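Local coordinates for protein purine nucleosidase, (IunH-1) (Sulfolobus solfataricus, PDB 3T8J) that is an enzyme of the nucleoside hydrolase family, built on a central beta sheet, with a sodium ion bound at the C-terminal ends of its parallel strands, at residues His3-Cys8 with Leu116-Ile121; Glu12-Ser17 with His236-Thr241. One frame throughout, in Å; residues are numbered along the deposited sequence.

How the interactions relate
Interactions 1 and 2 meet at the sodium ion, and their centres lie about 12 Å apart. Interaction 1 pairs two strands of the central sheet and offers the carbonyl of Ile121 to the metal. Interaction 2 packs two helices together and offers the carboxylate of Asp14. Asp9 and Ser122 add further ligands, and water 2 belongs to both contacts. Strand 3-8 leads into helix 12-23, so one side of each contact comes from consecutive elements; their partners, 116-121 and 236-241, come from much later in the chain. They touch directly: Ile121 CD1 packs 3.5 Å from Asp14 OD1, while Ile121 O and Asp238 OD1 lie 3.3 Å apart without a bond between them.

Interaction 1: residues His3-Cys8 with Leu116-Ile121; sequences HFIIDC and LEFLAI. With NA (sodium ion), chain B.
Phe4 and Glu117 face each other across two neighbouring parallel strands, 3-8 and 116-120. These are central strands of the Rossmann-like sheet of the nucleoside hydrolase fold. Strand 27-33 lies along the other edge of 3-8, and strand 141-147 lies along the other edge of 116-120. Four backbone bonds join the pair: Glu117 N to His3 O, Ile5 N to Glu117 O, Leu119 N to Ile5 O and Asp7 N to Leu119 O. The third is nearly straight, with 2.9 Å between Leu119 N and Ile5 O.

Glu117 can be followed outward. Its CB sits over the centre of the Phe4 ring, 3.8 Å from the centroid, in a CH-pi contact. CG passes near His3 O. With CG anti to the carbonyl carbon (chi1 -60°) and the chain extended beyond it, the carboxylate stays close to the ring. CD approaches Phe4 CE1, and OE1 lies 3.5 Å from Phe4 CZ. The carboxylate and ring planes are 41° apart. OE1 is bonded to Trp145. OE2 forms a salt bridge with Arg2 and accepts from water 1, which in turn accepts from His3 N. Leu119 CB meets the Phe4 ring at its edge.

The other face of the sheet carries Ile5, Asp7, Leu116 and Phe118. Ile5 CD1 meets Leu116 CD2. The Phe118 ring spans two residues: its CE1 packs on Ile5 CG2, and its CZ comes within 3.6 Å of Asp7 CB. Asp7 OD1 turns to Thr32 and Asn126.

Beyond the second strand, Ile121 CD1 packs on Ile6 CD1 at 3.9 Å. Ile121 CG1 is 3.3 Å from Asp7 O, and Ile121 O binds the sodium ion at 2.3 Å.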
ATOM      1  N   HIS A   3     -19.927 -22.658 -28.355  1.00 26.18           N
ATOM      2  CA  HIS A   3     -18.835 -23.478 -27.827  1.00 25.26           C
ATOM      3  C   HIS A   3     -18.239 -22.823 -26.582  1.00 23.86           C
ATOM      4  O   HIS A   3     -17.847 -21.655 -26.616  1.00 24.17           O
ATOM      5  CB  HIS A   3     -17.755 -23.639 -28.879  1.00 25.79           C
ATOM      6  CG  HIS A   3     -18.275 -24.115 -30.195  1.00 27.19           C
ATOM      7  ND1 HIS A   3     -18.577 -25.439 -30.437  1.00 29.51           N
ATOM      8  CD2 HIS A   3     -18.583 -23.438 -31.325  1.00 31.99           C
ATOM      9  CE1 HIS A   3     -19.028 -25.559 -31.674  1.00 33.35           C
ATOM     10  NE2 HIS A   3     -19.052 -24.360 -32.233  1.00 34.00           N
ATOM     11  N   PHE A   4     -18.181 -23.587 -25.494  1.00 22.44           N
ATOM     12  CA  PHE A   4     -17.731 -23.083 -24.197  1.00 21.47           C
ATOM     13  C   PHE A   4     -16.589 -23.899 -23.590  1.00 20.61           C
ATOM     14  O   PHE A   4     -16.575 -25.142 -23.648  1.00 21.07           O
ATOM     15  CB  PHE A   4     -18.866 -23.172 -23.161  1.00 21.42           C
ATOM     16  CG  PHE A   4     -19.796 -21.988 -23.138  1.00 20.99           C
ATOM     17  CD1 PHE A   4     -20.680 -21.751 -24.175  1.00 22.14           C
ATOM     18  CD2 PHE A   4     -19.824 -21.115 -22.056  1.00 22.47           C
ATOM     19  CE1 PHE A   4     -21.548 -20.640 -24.141  1.00 25.38           C
ATOM     20  CE2 PHE A   4     -20.692 -20.035 -22.010  1.00 25.22           C
ATOM     21  CZ  PHE A   4     -21.566 -19.808 -23.054  1.00 24.46           C
ATOM     22  N   ILE A   5     -15.681 -23.202 -22.922  1.00 19.13           N
ATOM     23  CA  ILE A   5     -14.847 -23.792 -21.858  1.00 19.55           C
ATOM     24  C   ILE A   5     -15.462 -23.384 -20.535  1.00 18.93           C
ATOM     25  O   ILE A   5     -15.850 -22.226 -20.348  1.00 20.10           O
ATOM     26  CB  ILE A   5     -13.409 -23.261 -21.899  1.00 19.78           C
ATOM     27  CG1 ILE A   5     -12.710 -23.719 -23.154  1.00 20.37           C
ATOM     28  CG2 ILE A   5     -12.633 -23.654 -20.619  1.00 21.29           C
ATOM     29  CD1 ILE A   5     -11.270 -23.148 -23.322  1.00 23.97           C
ATOM     30  N   ILE A   6     -15.551 -24.340 -19.589  1.00 18.99           N
ATOM     31  CA  ILE A   6     -15.969 -24.008 -18.231  1.00 20.18           C
ATOM     32  C   ILE A   6     -14.778 -24.216 -17.303  1.00 19.95           C
ATOM     33  O   ILE A   6     -14.154 -25.265 -17.320  1.00 20.08           O
ATOM     34  CB  ILE A   6     -17.241 -24.823 -17.784  1.00 21.11           C
ATOM     35  CG1 ILE A   6     -17.725 -24.387 -16.394  1.00 20.94           C
ATOM     36  CG2 ILE A   6     -17.031 -26.320 -17.847  1.00 22.67           C
ATOM     37  CD1 ILE A   6     -19.077 -25.033 -16.000  1.00 22.78           C
ATOM     38  N   ASP A   7     -14.464 -23.188 -16.515  1.00 19.69           N
ATOM     39  CA  ASP A   7     -13.307 -23.162 -15.613  1.00 19.93           C
ATOM     40  C   ASP A   7     -13.812 -23.251 -14.178  1.00 20.53           C
ATOM     41  O   ASP A   7     -14.557 -22.386 -13.721  1.00 20.99           O
ATOM     42  CB  ASP A   7     -12.489 -21.885 -15.867  1.00 19.81           C
ATOM     43  CG  ASP A   7     -11.149 -21.869 -15.120  1.00 23.24           C
ATOM     44  OD1 ASP A   7     -10.210 -22.642 -15.448  1.00 22.70           O
ATOM     45  OD2 ASP A   7     -11.020 -21.066 -14.152  1.00 26.77           O
ATOM     46  N   CYS A   8     -13.396 -24.327 -13.502  1.00 20.05           N
ATOM     47  CA  CYS A   8     -13.992 -24.807 -12.242  1.00 20.48           C
ATOM     48  C   CYS A   8     -12.979 -25.006 -11.100  1.00 20.30           C
ATOM     49  O   CYS A   8     -11.976 -25.714 -11.260  1.00 20.69           O
ATOM     50  CB  CYS A   8     -14.650 -26.175 -12.479  1.00 21.46           C
ATOM     51  SG  CYS A   8     -15.993 -26.157 -13.644  1.00 23.87           S
ATOM     52  N   LEU A 116     -15.403 -19.023 -29.459  1.00 26.86           N
ATOM     53  CA  LEU A 116     -15.229 -19.632 -28.130  1.00 24.90           C
ATOM     54  C   LEU A 116     -15.703 -18.688 -27.030  1.00 23.88           C
ATOM     55  O   LEU A 116     -15.344 -17.505 -27.017  1.00 24.01           O
ATOM     56  CB  LEU A 116     -13.766 -20.025 -27.871  1.00 23.92           C
ATOM     57  CG  LEU A 116     -13.508 -20.921 -26.658  1.00 23.31           C
ATOM     58  CD1 LEU A 116     -14.235 -22.256 -26.793  1.00 25.56           C
ATOM     59  CD2 LEU A 116     -12.002 -21.095 -26.485  1.00 25.40           C
ATOM     60  N   GLU A 117     -16.469 -19.228 -26.076  1.00 22.34           N
ATOM     61  CA  GLU A 117     -16.891 -18.496 -24.913  1.00 20.90           C
ATOM     62  C   GLU A 117     -16.272 -19.136 -23.682  1.00 21.71           C
ATOM     63  O   GLU A 117     -16.101 -20.355 -23.630  1.00 22.26           O
ATOM     64  CB  GLU A 117     -18.416 -18.451 -24.819  1.00 22.36           C
ATOM     65  CG  GLU A 117     -19.035 -17.764 -26.083  1.00 23.95           C
ATOM     66  CD  GLU A 117     -20.550 -17.645 -26.020  1.00 25.95           C
ATOM     67  OE1 GLU A 117     -21.048 -16.966 -25.095  1.00 26.73           O
ATOM     68  OE2 GLU A 117     -21.248 -18.203 -26.927  1.00 28.58           O
ATOM     69  N   PHE A 118     -15.935 -18.312 -22.709  1.00 20.36           N
ATOM     70  CA  PHE A 118     -15.245 -18.776 -21.492  1.00 19.30           C
ATOM     71  C   PHE A 118     -16.110 -18.495 -20.274  1.00 20.30           C
ATOM     72  O   PHE A 118     -16.400 -17.343 -19.963  1.00 20.73           O
ATOM     73  CB  PHE A 118     -13.876 -18.072 -21.361  1.00 19.50           C
ATOM     74  CG  PHE A 118     -12.946 -18.693 -20.378  1.00 20.01           C
ATOM     75  CD1 PHE A 118     -11.969 -19.589 -20.795  1.00 21.21           C
ATOM     76  CD2 PHE A 118     -13.006 -18.352 -19.036  1.00 20.76           C
ATOM     77  CE1 PHE A 118     -11.101 -20.180 -19.870  1.00 22.07           C
ATOM     78  CE2 PHE A 118     -12.135 -18.942 -18.098  1.00 21.32           C
ATOM     79  CZ  PHE A 118     -11.164 -19.847 -18.542  1.00 20.73           C
ATOM     80  N   LEU A 119     -16.524 -19.562 -19.572  1.00 19.84           N
ATOM     81  CA  LEU A 119     -17.360 -19.422 -18.383  1.00 19.76           C
ATOM     82  C   LEU A 119     -16.436 -19.472 -17.159  1.00 19.64           C
ATOM     83  O   LEU A 119     -16.003 -20.547 -16.714  1.00 20.00           O
ATOM     84  CB  LEU A 119     -18.437 -20.508 -18.383  1.00 20.76           C
ATOM     85  CG  LEU A 119     -19.411 -20.511 -17.214  1.00 21.85           C
ATOM     86  CD1 LEU A 119     -20.174 -19.192 -17.063  1.00 22.12           C
ATOM     87  CD2 LEU A 119     -20.398 -21.686 -17.345  1.00 22.44           C
ATOM     88  N   ALA A 120     -16.093 -18.267 -16.690  1.00 19.18           N
ATOM     89  CA  ALA A 120     -15.150 -18.025 -15.609  1.00 18.68           C
ATOM     90  C   ALA A 120     -15.920 -17.923 -14.302  1.00 19.54           C
ATOM     91  O   ALA A 120     -16.189 -16.821 -13.797  1.00 20.10           O
ATOM     92  CB  ALA A 120     -14.356 -16.722 -15.876  1.00 19.48           C
ATOM     93  N   ILE A 121     -16.239 -19.090 -13.738  1.00 18.84           N
ATOM     94  CA  ILE A 121     -16.999 -19.178 -12.474  1.00 19.31           C
ATOM     95  C   ILE A 121     -16.113 -19.468 -11.261  1.00 19.49           C
ATOM     96  O   ILE A 121     -16.597 -19.909 -10.227  1.00 20.37           O
ATOM     97  CB  ILE A 121     -18.172 -20.192 -12.574  1.00 20.19           C
ATOM     98  CG1 ILE A 121     -17.732 -21.548 -13.136  1.00 19.99           C
ATOM     99  CG2 ILE A 121     -19.291 -19.609 -13.461  1.00 21.34           C
ATOM    100  CD1 ILE A 121     -18.763 -22.696 -12.923  1.00 23.55           C
TER
HETATM  101 NA    NA B 401     -16.170 -22.028  -9.511  1.00 24.44          NA
HETATM  102  O   HOH W   1     -20.120 -19.682 -28.923  1.00 20.80           O
HETATM  103  O   HOH W   2     -17.572 -22.193  -7.627  1.00 21.68           O

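Interaction 2: residues Glu12-Ser17 with His236-Thr241; sequences EDDVLS and HPDAIT. With NA (sodium ion), chain B.
The His236 ring and the Asp13 carboxylate meet nearly coplanar, their planes 19° apart. Asp13 lies at the ring edge. His236 ND1 donates to the syn lone pair of Asp13 OD1 at 2.7 Å, with the oxygen in the ring plane. Leu16 CD2 comes obliquely to the ring, 3.6 Å from His236 CE1. His234 meets the ring edge-to-face. Tyr214 bonds NE2, and Tyr218 gives Asp13 OD1 a second partner.

The other oxygen reaches the first turn of helix 237-246, where His236 is the N-cap residue. Asp13 OD2 accepts from Ala239 N at 3.0 Å, which comes from above the carboxylate plane. It also takes a weak, bent bond from Asp238 N. One carboxylate thus ties the histidine to the start of this helix.

Ser17 OG donates to Asp13 O in its own helix. It also packs against Asp238 CB, at 3.4 Å.

Asp14 OD1 binds the sodium ion at 2.3 Å. Its OD2 accepts from Ala11 N and lies 2.8 Å from water 2. Asp238 OD2 is 2.6 Å from the same water, itself a ligand of the sodium. Asp238 therefore reaches the ion through a water. Asp13 and Asp14 close the aspartate-rich N-terminal motif of nucleoside hydrolases, which begins at Asp7 and Asp9. Asp9 and Asp14 bind the ion here, at a site that in relatives usually holds calcium, while Asp13 is turned to the helix start.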
ATOM      1  N   GLU A  12     -20.244 -27.739  -5.601  1.00 24.86           N
ATOM      2  CA  GLU A  12     -21.621 -28.007  -6.024  1.00 24.97           C
ATOM      3  C   GLU A  12     -22.143 -27.152  -7.195  1.00 25.55           C
ATOM      4  O   GLU A  12     -22.683 -27.685  -8.160  1.00 25.34           O
ATOM      5  CB  GLU A  12     -22.576 -27.963  -4.815  1.00 26.85           C
ATOM      6  CG  GLU A  12     -22.896 -26.553  -4.218  1.00 27.62           C
ATOM      7  CD  GLU A  12     -21.678 -25.762  -3.755  1.00 28.26           C
ATOM      8  OE1 GLU A  12     -21.136 -26.119  -2.670  1.00 30.92           O
ATOM      9  OE2 GLU A  12     -21.274 -24.791  -4.460  1.00 28.39           O
ATOM     10  N   ASP A  13     -21.923 -25.847  -7.129  1.00 24.76           N
ATOM     11  CA  ASP A  13     -22.517 -24.963  -8.130  1.00 24.88           C
ATOM     12  C   ASP A  13     -21.745 -25.030  -9.450  1.00 23.82           C
ATOM     13  O   ASP A  13     -22.305 -24.668 -10.510  1.00 24.36           O
ATOM     14  CB  ASP A  13     -22.621 -23.514  -7.619  1.00 24.75           C
ATOM     15  CG  ASP A  13     -23.971 -22.868  -7.927  1.00 27.05           C
ATOM     16  OD1 ASP A  13     -25.026 -23.541  -7.829  1.00 29.12           O
ATOM     17  OD2 ASP A  13     -24.005 -21.664  -8.228  1.00 26.64           O
ATOM     18  N   ASP A  14     -20.490 -25.494  -9.426  1.00 22.72           N
ATOM     19  CA  ASP A  14     -19.728 -25.752 -10.673  1.00 21.66           C
ATOM     20  C   ASP A  14     -20.318 -26.968 -11.386  1.00 22.04           C
ATOM     21  O   ASP A  14     -20.484 -26.977 -12.594  1.00 22.03           O
ATOM     22  CB  ASP A  14     -18.229 -26.019 -10.397  1.00 21.39           C
ATOM     23  CG  ASP A  14     -17.545 -24.909  -9.632  1.00 24.13           C
ATOM     24  OD1 ASP A  14     -16.891 -24.060 -10.297  1.00 25.20           O
ATOM     25  OD2 ASP A  14     -17.648 -24.869  -8.367  1.00 23.61           O
ATOM     26  N   VAL A  15     -20.559 -28.046 -10.623  1.00 22.75           N
ATOM     27  CA  VAL A  15     -21.215 -29.236 -11.174  1.00 23.83           C
ATOM     28  C   VAL A  15     -22.568 -28.882 -11.786  1.00 24.55           C
ATOM     29  O   VAL A  15     -22.863 -29.254 -12.947  1.00 24.81           O
ATOM     30  CB  VAL A  15     -21.380 -30.348 -10.115  1.00 24.93           C
ATOM     31  CG1 VAL A  15     -22.226 -31.543 -10.701  1.00 26.10           C
ATOM     32  CG2 VAL A  15     -19.992 -30.822  -9.671  1.00 26.12           C
ATOM     33  N   LEU A  16     -23.388 -28.122 -11.062  1.00 25.43           N
ATOM     34  CA  LEU A  16     -24.695 -27.756 -11.611  1.00 26.41           C
ATOM     35  C   LEU A  16     -24.596 -26.859 -12.858  1.00 25.98           C
ATOM     36  O   LEU A  16     -25.396 -26.988 -13.772  1.00 26.64           O
ATOM     37  CB  LEU A  16     -25.575 -27.102 -10.549  1.00 28.65           C
ATOM     38  CG  LEU A  16     -27.073 -27.210 -10.818  1.00 30.79           C
ATOM     39  CD1 LEU A  16     -27.576 -28.631 -10.517  1.00 33.45           C
ATOM     40  CD2 LEU A  16     -27.861 -26.195  -9.998  1.00 31.81           C
ATOM     41  N   SER A  17     -23.597 -25.988 -12.886  1.00 24.00           N
ATOM     42  CA  SER A  17     -23.371 -25.117 -14.061  1.00 23.35           C
ATOM     43  C   SER A  17     -22.971 -25.948 -15.311  1.00 23.45           C
ATOM     44  O   SER A  17     -23.478 -25.697 -16.431  1.00 23.97           O
ATOM     45  CB  SER A  17     -22.291 -24.081 -13.739  1.00 22.64           C
ATOM     46  OG  SER A  17     -22.754 -23.152 -12.767  1.00 23.32           O
ATOM     47  N   HIS A 236     -27.061 -19.300  -5.643  1.00 25.01           N
ATOM     48  CA  HIS A 236     -26.620 -19.975  -6.872  1.00 24.59           C
ATOM     49  C   HIS A 236     -25.710 -19.028  -7.682  1.00 23.69           C
ATOM     50  O   HIS A 236     -26.060 -18.605  -8.791  1.00 24.77           O
ATOM     51  CB  HIS A 236     -27.841 -20.376  -7.714  1.00 26.62           C
ATOM     52  CG  HIS A 236     -28.402 -21.733  -7.402  1.00 27.24           C
ATOM     53  ND1 HIS A 236     -27.647 -22.887  -7.460  1.00 28.47           N
ATOM     54  CD2 HIS A 236     -29.671 -22.132  -7.121  1.00 29.73           C
ATOM     55  CE1 HIS A 236     -28.415 -23.931  -7.192  1.00 31.19           C
ATOM     56  NE2 HIS A 236     -29.648 -23.501  -6.979  1.00 30.89           N
ATOM     57  N   PRO A 237     -24.534 -18.683  -7.133  1.00 22.01           N
ATOM     58  CA  PRO A 237     -23.685 -17.716  -7.827  1.00 21.66           C
ATOM     59  C   PRO A 237     -23.306 -18.156  -9.240  1.00 21.72           C
ATOM     60  O   PRO A 237     -23.421 -17.370 -10.211  1.00 21.90           O
ATOM     61  CB  PRO A 237     -22.449 -17.596  -6.911  1.00 20.88           C
ATOM     62  CG  PRO A 237     -22.435 -18.852  -6.111  1.00 21.71           C
ATOM     63  CD  PRO A 237     -23.895 -19.221  -5.919  1.00 23.00           C
ATOM     64  N   ASP A 238     -22.825 -19.384  -9.382  1.00 21.38           N
ATOM     65  CA  ASP A 238     -22.368 -19.889 -10.683  1.00 21.49           C
ATOM     66  C   ASP A 238     -23.526 -20.278 -11.597  1.00 22.41           C
ATOM     67  O   ASP A 238     -23.486 -20.008 -12.799  1.00 22.39           O
ATOM     68  CB  ASP A 238     -21.416 -21.073 -10.463  1.00 21.74           C
ATOM     69  CG  ASP A 238     -20.297 -20.732  -9.512  1.00 24.12           C
ATOM     70  OD1 ASP A 238     -19.835 -19.563  -9.489  1.00 23.21           O
ATOM     71  OD2 ASP A 238     -19.863 -21.622  -8.741  1.00 29.75           O
ATOM     72  N   ALA A 239     -24.569 -20.877 -11.036  1.00 22.31           N
ATOM     73  CA  ALA A 239     -25.694 -21.301 -11.851  1.00 23.97           C
ATOM     74  C   ALA A 239     -26.471 -20.114 -12.430  1.00 24.42           C
ATOM     75  O   ALA A 239     -26.963 -20.189 -13.554  1.00 25.64           O
ATOM     76  CB  ALA A 239     -26.618 -22.251 -11.041  1.00 25.65           C
ATOM     77  N   ILE A 240     -26.556 -19.011 -11.683  1.00 23.89           N
ATOM     78  CA  ILE A 240     -27.136 -17.778 -12.221  1.00 24.40           C
ATOM     79  C   ILE A 240     -26.283 -17.213 -13.360  1.00 24.02           C
ATOM     80  O   ILE A 240     -26.823 -16.808 -14.410  1.00 24.44           O
ATOM     81  CB  ILE A 240     -27.377 -16.728 -11.115  1.00 24.38           C
ATOM     82  CG1 ILE A 240     -28.555 -17.135 -10.238  1.00 26.90           C
ATOM     83  CG2 ILE A 240     -27.670 -15.340 -11.736  1.00 25.63           C
ATOM     84  CD1 ILE A 240     -28.716 -16.286  -8.936  1.00 27.41           C
ATOM     85  N   THR A 241     -24.960 -17.190 -13.170  1.00 21.81           N
ATOM     86  CA  THR A 241     -24.053 -16.711 -14.209  1.00 21.92           C
ATOM     87  C   THR A 241     -24.250 -17.533 -15.486  1.00 22.39           C
ATOM     88  O   THR A 241     -24.356 -16.993 -16.582  1.00 23.25           O
ATOM     89  CB  THR A 241     -22.588 -16.790 -13.752  1.00 19.68           C
ATOM     90  OG1 THR A 241     -22.435 -16.018 -12.542  1.00 21.53           O
ATOM     91  CG2 THR A 241     -21.624 -16.274 -14.844  1.00 21.29           C
TER
HETATM   92 NA    NA B 401     -16.170 -22.028  -9.511  1.00 24.44          NA
HETATM   93  O   HOH W   2     -17.572 -22.193  -7.627  1.00 21.68           O